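Local structure of putative exported protein (Bacteroides fragilis NCTC 9343, 3IEE) at residues A[111-114]-A[115-119]; A[131-134]-A[135-138]; A[239-242]-A[243-247]. The protein is of unknown function but is probably an exported lipoprotein held at the bacterial cell envelope. One frame throughout, in Å; residues are numbered along the deposited sequence. Where two conformers were deposited one is given.

Interaction 1 (A[111-114]-A[115-119])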
loop_
_atom_site.group_PDB
_atom_site.type_symbol
_atom_site.label_atom_id
_atom_site.label_comp_id
_atom_site.label_asym_id
_atom_site.label_seq_id
_atom_site.Cartn_x
_atom_site.Cartn_y
_atom_site.Cartn_z
ATOM N N PHE A 111 -22.074 -6.445 -1.133
ATOM C CA PHE A 111 -21.868 -7.754 -1.779
ATOM C C PHE A 111 -23.039 -8.687 -1.501
ATOM O O PHE A 111 -23.564 -9.314 -2.412
ATOM C CB PHE A 111 -20.532 -8.366 -1.292
ATOM C CG PHE A 111 -20.257 -9.739 -1.834
ATOM C CD1 PHE A 111 -19.991 -9.920 -3.162
ATOM C CD2 PHE A 111 -20.246 -10.842 -0.999
ATOM C CE1 PHE A 111 -19.742 -11.174 -3.676
ATOM C CE2 PHE A 111 -19.970 -12.116 -1.501
ATOM C CZ PHE A 111 -19.708 -12.269 -2.846
ATOM N N ASP A 112 -23.467 -8.760 -0.239
ATOM C CA ASP A 112 -24.610 -9.581 0.127
ATOM C C ASP A 112 -25.893 -9.111 -0.581
ATOM O O ASP A 112 -26.635 -9.893 -1.161
ATOM C CB ASP A 112 -24.815 -9.535 1.648
ATOM C CG ASP A 112 -23.653 -10.169 2.440
ATOM O OD1 ASP A 112 -22.813 -10.887 1.873
ATOM O OD2 ASP A 112 -23.588 -9.932 3.664
ATOM N N THR A 113 -26.142 -7.814 -0.550
ATOM C CA THR A 113 -27.326 -7.252 -1.199
ATOM C C THR A 113 -27.334 -7.506 -2.708
ATOM O O THR A 113 -28.386 -7.770 -3.311
ATOM C CB THR A 113 -27.427 -5.743 -0.914
ATOM O OG1 THR A 113 -27.240 -5.542 0.492
ATOM C CG2 THR A 113 -28.835 -5.201 -1.352
ATOM N N TYR A 114 -26.158 -7.426 -3.311
ATOM C CA TYR A 114 -25.991 -7.671 -4.754
ATOM C C TYR A 114 -26.440 -9.092 -5.130
ATOM O O TYR A 114 -27.148 -9.303 -6.120
ATOM C CB TYR A 114 -24.516 -7.492 -5.121
ATOM C CG TYR A 114 -24.162 -7.864 -6.518
ATOM C CD1 TYR A 114 -24.369 -6.986 -7.551
ATOM C CD2 TYR A 114 -23.608 -9.113 -6.813
ATOM C CE1 TYR A 114 -24.012 -7.309 -8.859
ATOM C CE2 TYR A 114 -23.249 -9.461 -8.106
ATOM C CZ TYR A 114 -23.482 -8.553 -9.145
ATOM O OH TYR A 114 -23.159 -8.850 -10.449
ATOM N N LEU A 115 -26.028 -10.054 -4.310
ATOM C CA LEU A 115 -26.349 -11.453 -4.546
ATOM C C LEU A 115 -27.863 -11.637 -4.423
ATOM O O LEU A 115 -28.460 -12.422 -5.165
ATOM C CB LEU A 115 -25.587 -12.344 -3.562
ATOM C CG LEU A 115 -24.063 -12.419 -3.814
ATOM C CD1 LEU A 115 -23.379 -13.284 -2.794
ATOM C CD2 LEU A 115 -23.772 -12.908 -5.213
ATOM N N SER A 116 -28.493 -10.902 -3.513
ATOM C CA SER A 116 -29.945 -11.018 -3.347
ATOM C C SER A 116 -30.728 -10.381 -4.503
ATOM O O SER A 116 -31.766 -10.916 -4.918
ATOM C CB SER A 116 -30.373 -10.453 -2.005
ATOM O OG SER A 116 -29.628 -11.072 -0.963
ATOM N N TYR A 117 -30.252 -9.257 -5.029
ATOM C CA TYR A 117 -30.843 -8.693 -6.265
ATOM C C TYR A 117 -30.765 -9.717 -7.415
ATOM O O TYR A 117 -31.738 -9.914 -8.143
ATOM C CB TYR A 117 -30.121 -7.411 -6.709
ATOM C CG TYR A 117 -30.539 -6.148 -5.998
ATOM C CD1 TYR A 117 -31.880 -5.903 -5.718
ATOM C CD2 TYR A 117 -29.592 -5.187 -5.618
ATOM C CE1 TYR A 117 -32.274 -4.759 -5.063
ATOM C CE2 TYR A 117 -29.977 -4.026 -4.957
ATOM C CZ TYR A 117 -31.326 -3.821 -4.688
ATOM O OH TYR A 117 -31.760 -2.684 -4.050
ATOM N N LEU A 118 -29.598 -10.345 -7.591
ATOM C CA LEU A 118 -29.437 -11.403 -8.615
ATOM C C LEU A 118 -30.381 -12.587 -8.409
ATOM O O LEU A 118 -30.989 -13.089 -9.386
ATOM C CB LEU A 118 -28.005 -11.922 -8.631
ATOM C CG LEU A 118 -26.944 -11.021 -9.247
ATOM C CD1 LEU A 118 -25.538 -11.694 -9.169
ATOM C CD2 LEU A 118 -27.286 -10.596 -10.667
ATOM N N LYS A 119 -30.539 -13.035 -7.164
ATOM C CA LYS A 119 -31.548 -14.064 -6.880
ATOM C C LYS A 119 -32.934 -13.654 -7.368
ATOM O O LYS A 119 -33.692 -14.508 -7.812
ATOM C CB LYS A 119 -31.647 -14.391 -5.388
ATOM C CG LYS A 119 -30.633 -15.409 -4.921
ATOM C CD LYS A 119 -30.419 -15.333 -3.415
HETATM O O HOH W 1 -27.294 -12.148 -0.233
#
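Phe111 and Leu115, one turn apart near the C-terminal end of helix 87-119, meet through a CH-pi contact: CD1 of Leu115 sits over one face of the Phe111 ring, 4.1 Å from its centroid and displaced toward the rim. The backbone beneath is regular alpha-helix. The carbonyls of Phe111, Asp112, Thr113 and Tyr114 accept from the amides of Leu115, Ser116, Tyr117 and Leu118, and the bond from Leu118 N to Tyr114 O, at 3.0 Å, is the straightest of the four at 169°. Asp112 O takes Ser116 N at 3.2 Å. In the Ser116 conformer described, a water also appears to bridge Asp112 O and Ser116 OG, though its very short distance to the carbonyl makes this link less certain. Thr113 OG1 is satisfied by Ala109 O, while its methyl CG2 lies alongside Tyr117 CE2 at 4.0 Å. Tyr114 is buried, and its hydroxyl binds Met53 O of helix 43-56. With CG anti to the backbone N (chi1 173°), its ring takes Leu118 CG over one face, offset toward the rim, and Leu118 CD1 comes within 3.4 Å of Tyr114 CE2. Tyrosine therefore fits both needs, an apolar ring for leucine and a polar tip for a carbonyl of helix 43-56. The chemistry implies division of labour: backbone bonds maintain the helix, the Phe111-Leu115 and Tyr114-Leu118 contacts build apolar surface toward helices 43-56 and 123-162, and the hydroxyls of Thr113 and Tyr114 each have a carbonyl partner, that of Ser116 probably a water.

Interaction 2 (A[131-134]-A[135-138]). With EDO (1,2-ethanediol), chain C.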
loop_
_atom_site.group_PDB
_atom_site.type_symbol
_atom_site.label_atom_id
_atom_site.label_comp_id
_atom_site.label_asym_id
_atom_site.label_seq_id
_atom_site.Cartn_x
_atom_site.Cartn_y
_atom_site.Cartn_z
ATOM N N ASP A 131 -21.495 -1.201 -9.610
ATOM C CA ASP A 131 -20.812 0.062 -9.909
ATOM C C ASP A 131 -20.455 0.821 -8.623
ATOM O O ASP A 131 -19.379 1.393 -8.523
ATOM C CB ASP A 131 -21.632 0.933 -10.864
ATOM C CG ASP A 131 -21.660 0.397 -12.296
ATOM O OD1 ASP A 131 -20.756 -0.359 -12.706
ATOM O OD2 ASP A 131 -22.617 0.759 -13.033
ATOM N N VAL A 132 -21.335 0.806 -7.647
ATOM C CA VAL A 132 -21.027 1.396 -6.352
ATOM C C VAL A 132 -19.825 0.722 -5.706
ATOM O O VAL A 132 -18.972 1.376 -5.100
ATOM C CB VAL A 132 -22.205 1.265 -5.415
ATOM C CG1 VAL A 132 -21.833 1.516 -4.007
ATOM C CG2 VAL A 132 -23.362 2.226 -5.855
ATOM N N ASN A 133 -19.730 -0.595 -5.820
ATOM C CA ASN A 133 -18.594 -1.297 -5.229
ATOM C C ASN A 133 -17.282 -1.057 -5.940
ATOM O O ASN A 133 -16.247 -1.031 -5.274
ATOM C CB ASN A 133 -18.875 -2.807 -5.056
ATOM C CG ASN A 133 -19.417 -3.155 -3.669
ATOM O OD1 ASN A 133 -19.960 -2.310 -2.960
ATOM N ND2 ASN A 133 -19.288 -4.421 -3.279
ATOM N N TYR A 134 -17.290 -0.820 -7.261
ATOM C CA TYR A 134 -16.062 -0.397 -7.923
ATOM C C TYR A 134 -15.569 0.915 -7.308
ATOM O O TYR A 134 -14.374 1.065 -7.044
ATOM C CB TYR A 134 -16.211 -0.212 -9.425
ATOM C CG TYR A 134 -16.378 -1.475 -10.243
ATOM C CD1 TYR A 134 -15.445 -2.528 -10.180
ATOM C CD2 TYR A 134 -17.442 -1.572 -11.140
ATOM C CE1 TYR A 134 -15.611 -3.675 -10.953
ATOM C CE2 TYR A 134 -17.624 -2.713 -11.927
ATOM C CZ TYR A 134 -16.705 -3.749 -11.833
ATOM O OH TYR A 134 -16.921 -4.838 -12.665
ATOM N N GLN A 135 -16.483 1.853 -7.079
ATOM C CA GLN A 135 -16.135 3.138 -6.463
ATOM C C GLN A 135 -15.649 3.024 -5.006
ATOM O O GLN A 135 -14.716 3.717 -4.618
ATOM C CB GLN A 135 -17.321 4.114 -6.539
ATOM C CG GLN A 135 -16.993 5.533 -6.031
ATOM C CD GLN A 135 -15.862 6.179 -6.830
ATOM O OE1 GLN A 135 -15.844 6.090 -8.053
ATOM N NE2 GLN A 135 -14.906 6.798 -6.138
ATOM N N LEU A 136 -16.295 2.180 -4.206
ATOM C CA LEU A 136 -15.850 1.921 -2.822
ATOM C C LEU A 136 -14.468 1.301 -2.800
ATOM O O LEU A 136 -13.634 1.656 -1.930
ATOM C CB LEU A 136 -16.855 1.016 -2.064
ATOM C CG LEU A 136 -18.181 1.697 -1.676
ATOM C CD1 LEU A 136 -19.188 0.725 -1.180
ATOM C CD2 LEU A 136 -17.898 2.777 -0.585
ATOM N N SER A 137 -14.177 0.392 -3.722
ATOM C CA SER A 137 -12.843 -0.187 -3.828
ATOM C C SER A 137 -11.768 0.882 -4.058
ATOM O O SER A 137 -10.686 0.882 -3.432
ATOM C CB SER A 137 -12.799 -1.155 -4.986
ATOM O OG SER A 137 -11.481 -1.621 -5.122
ATOM N N THR A 138 -12.041 1.790 -4.980
ATOM C CA THR A 138 -11.125 2.893 -5.244
ATOM C C THR A 138 -10.925 3.794 -3.986
ATOM O O THR A 138 -9.793 4.150 -3.656
ATOM C CB THR A 138 -11.620 3.692 -6.504
ATOM O OG1 THR A 138 -11.199 2.961 -7.675
ATOM C CG2 THR A 138 -11.048 5.143 -6.509
HETATM C C1 EDO C . -8.384 -3.201 -4.796
HETATM O O1 EDO C . -7.609 -3.368 -6.008
HETATM C C2 EDO C . -8.603 -1.714 -4.503
HETATM O O2 EDO C . -9.327 -1.528 -3.272
HETATM O O HOH W 2 -12.381 0.327 -8.639
#
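Leu136 packs back against buried Asn133 on the preceding turn of helix 123-162, and this is the tight part of the contact. Its CD1 reaches 3.6 Å from Asn133 OD1. Val132 borders the pair, its CG1 running beside Leu136 CD1 in the same direction at 4.0 Å. The leucine CG stands beside its own backbone N (chi1 -72°), which directs the branch back along the helix and lets it pack on Ala103, Glu106 and Asn110 of helix 87-119. An amide suits the place of Asn133 because both its ends find partners on that helix: ND2 gives to Phe107 O, and OD1 accepts from Asn110 ND2. Beneath them the amide of Leu136 bonds Val132 O at 2.9 Å, while the bond from Gln135 N to Asp131 O stretches to 3.3 Å. Tyr134 is held too, packing on Leu50 of helix 43-56, meeting the ring of His193 and giving its phenol to Glu54. The solvent side is looser. Asp131 and Val132 are exposed, and a water donates to Tyr134 O at 2.7 Å and bonds Thr138 OG1 at 3.0 Å, so this carbonyl serves both the water and the amide of Thr138. A molecule of 1,2-ethanediol, probably from the crystallisation liquor, donates through O2 to Ser137 O at 2.8 Å and also bonds Asn47. Such a helix, with leucine and an asparagine hydrogen-bonded through both ends of its amide facing a neighbour, and a hydrated carbonyl at its open edge, is typical of an antiparallel helical bundle.

Interaction 3 (A[239-242]-A[243-247])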
loop_
_atom_site.group_PDB
_atom_site.type_symbol
_atom_site.label_atom_id
_atom_site.label_comp_id
_atom_site.label_asym_id
_atom_site.label_seq_id
_atom_site.Cartn_x
_atom_site.Cartn_y
_atom_site.Cartn_z
ATOM N N THR A 239 15.994 -2.715 -11.654
ATOM C CA THR A 239 15.261 -3.775 -12.367
ATOM C C THR A 239 13.752 -3.620 -12.222
ATOM O O THR A 239 12.977 -3.799 -13.179
ATOM C CB THR A 239 15.715 -5.142 -11.818
ATOM O OG1 THR A 239 17.106 -5.276 -12.137
ATOM C CG2 THR A 239 14.916 -6.325 -12.391
ATOM N N PHE A 240 13.338 -3.294 -11.014
ATOM C CA PHE A 240 11.915 -3.093 -10.720
ATOM C C PHE A 240 11.333 -1.920 -11.533
ATOM O O PHE A 240 10.272 -2.034 -12.149
ATOM C CB PHE A 240 11.744 -2.858 -9.233
ATOM C CG PHE A 240 10.331 -2.603 -8.822
ATOM C CD1 PHE A 240 9.803 -1.301 -8.750
ATOM C CD2 PHE A 240 9.541 -3.649 -8.437
ATOM C CE1 PHE A 240 8.462 -1.077 -8.310
ATOM C CE2 PHE A 240 8.242 -3.437 -8.020
ATOM C CZ PHE A 240 7.711 -2.175 -7.936
ATOM N N ILE A 241 12.050 -0.801 -11.539
ATOM C CA ILE A 241 11.622 0.364 -12.309
ATOM C C ILE A 241 11.428 -0.005 -13.774
ATOM O O ILE A 241 10.414 0.349 -14.403
ATOM C CB ILE A 241 12.621 1.520 -12.177
ATOM C CG1 ILE A 241 12.645 2.110 -10.748
ATOM C CG2 ILE A 241 12.381 2.639 -13.280
ATOM C CD1 ILE A 241 13.850 2.995 -10.543
ATOM N N LYS A 242 12.386 -0.727 -14.324
ATOM C CA LYS A 242 12.337 -1.117 -15.736
ATOM C C LYS A 242 11.145 -2.080 -16.008
ATOM O O LYS A 242 10.476 -1.975 -17.050
ATOM C CB LYS A 242 13.678 -1.692 -16.187
ATOM C CG LYS A 242 14.748 -0.596 -16.269
ATOM C CD LYS A 242 16.132 -0.988 -16.884
ATOM C CE LYS A 242 16.998 -1.831 -15.965
ATOM N NZ LYS A 242 18.466 -1.857 -16.356
ATOM N N GLN A 243 10.897 -2.997 -15.091
ATOM C CA GLN A 243 9.759 -3.925 -15.219
ATOM C C GLN A 243 8.430 -3.151 -15.164
ATOM O O GLN A 243 7.510 -3.451 -15.913
ATOM C CB GLN A 243 9.796 -4.970 -14.112
ATOM C CG GLN A 243 10.875 -6.046 -14.255
ATOM C CD GLN A 243 10.627 -7.218 -13.265
ATOM O OE1 GLN A 243 9.842 -7.108 -12.297
ATOM N NE2 GLN A 243 11.259 -8.343 -13.532
ATOM N N VAL A 244 8.320 -2.161 -14.279
ATOM C CA VAL A 244 7.061 -1.423 -14.151
ATOM C C VAL A 244 6.847 -0.667 -15.453
ATOM O O VAL A 244 5.739 -0.661 -15.972
ATOM C CB VAL A 244 7.013 -0.449 -12.969
ATOM C CG1 VAL A 244 5.691 0.435 -13.024
ATOM C CG2 VAL A 244 7.153 -1.196 -11.627
ATOM N N LYS A 245 7.904 -0.055 -15.981
ATOM C CA LYS A 245 7.782 0.627 -17.280
ATOM C C LYS A 245 7.316 -0.276 -18.423
ATOM O O LYS A 245 6.465 0.114 -19.227
ATOM C CB LYS A 245 9.096 1.307 -17.618
ATOM C CG LYS A 245 9.298 2.534 -16.793
ATOM C CD LYS A 245 10.576 3.182 -17.208
ATOM C CE LYS A 245 10.866 4.380 -16.388
ATOM N NZ LYS A 245 12.321 4.612 -16.499
ATOM N N LYS A 246 7.830 -1.496 -18.480
ATOM C CA LYS A 246 7.419 -2.479 -19.493
ATOM C C LYS A 246 5.947 -2.902 -19.325
ATOM O O LYS A 246 5.175 -2.951 -20.300
ATOM C CB LYS A 246 8.346 -3.668 -19.435
ATOM C CG LYS A 246 9.722 -3.366 -19.947
ATOM C CD LYS A 246 9.850 -3.148 -21.469
ATOM C CE LYS A 246 11.344 -3.026 -21.842
ATOM N NZ LYS A 246 11.581 -2.867 -23.296
ATOM N N VAL A 247 5.540 -3.162 -18.089
ATOM C CA VAL A 247 4.145 -3.478 -17.769
ATOM C C VAL A 247 3.206 -2.308 -18.125
ATOM O O VAL A 247 2.126 -2.512 -18.650
ATOM C CB VAL A 247 4.022 -3.936 -16.266
ATOM C CG1 VAL A 247 2.559 -3.951 -15.795
ATOM C CG2 VAL A 247 4.641 -5.340 -16.131
#
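The ring of Phe240 carries Val244 on one face in a CH-pi contact: CG2 of the valine lies 3.9 Å from the centroid, 25° off the ring normal and displaced toward the rim, where CE1 is its nearest ring atom at 3.6 Å. The phenyl has CG anti to its backbone N (chi1 178°), a setting that places the ring so that one face meets the methyl. Helix 169-189 adds Met182 and Ile185 around this ring, and Val244 also touches Ile200 and Val204 of helix 197-215, so a rigid aromatic and a compact branched residue fit a buried seam. Ile241 packs against Leu207 and Leu211 of helix 197-215 as well. The end of the extended Lys245 side chain runs beside it, with Lys245 NZ 3.8 Å and CE 3.9 Å from Ile241 CG2. Gln243 CG lies 3.3 Å from Thr239 O, which accepts from the backbone N of Gln243; the extended side chain goes on to touch Leu261 and Ala264 of helix 255-268. Thr239 OG1 is satisfied by Ser235 O. Lys242 is exposed, and its NZ makes a long, weak ion pair with Glu238. The chemistry implies an amphipathic helix: dispersion and CH-pi forces hold its inner face, while exposed Lys245 runs along the border beside Ile241.

In the fold
Interactions 1 and 2 lie on consecutive helices, 87-119 and 123-162, in the DUF6845 region, and their centres are about 16 Å apart. They touch where Phe111 N and Asn133 ND2 approach to 4.1 Å, a packing contact between the two helices. Interaction 3 belongs to the DUF3829-like C-terminal domain and touches neither: its centre is about 40 Å from that of interaction 1 and about 28 Å from that of interaction 2, the nearest atoms of the latter pair being about 17 Å away. No active site is known. The 1,2-ethanediol at 135-138 and the one about 5 Å from the Phe111 side chain are probably crystallisation additives.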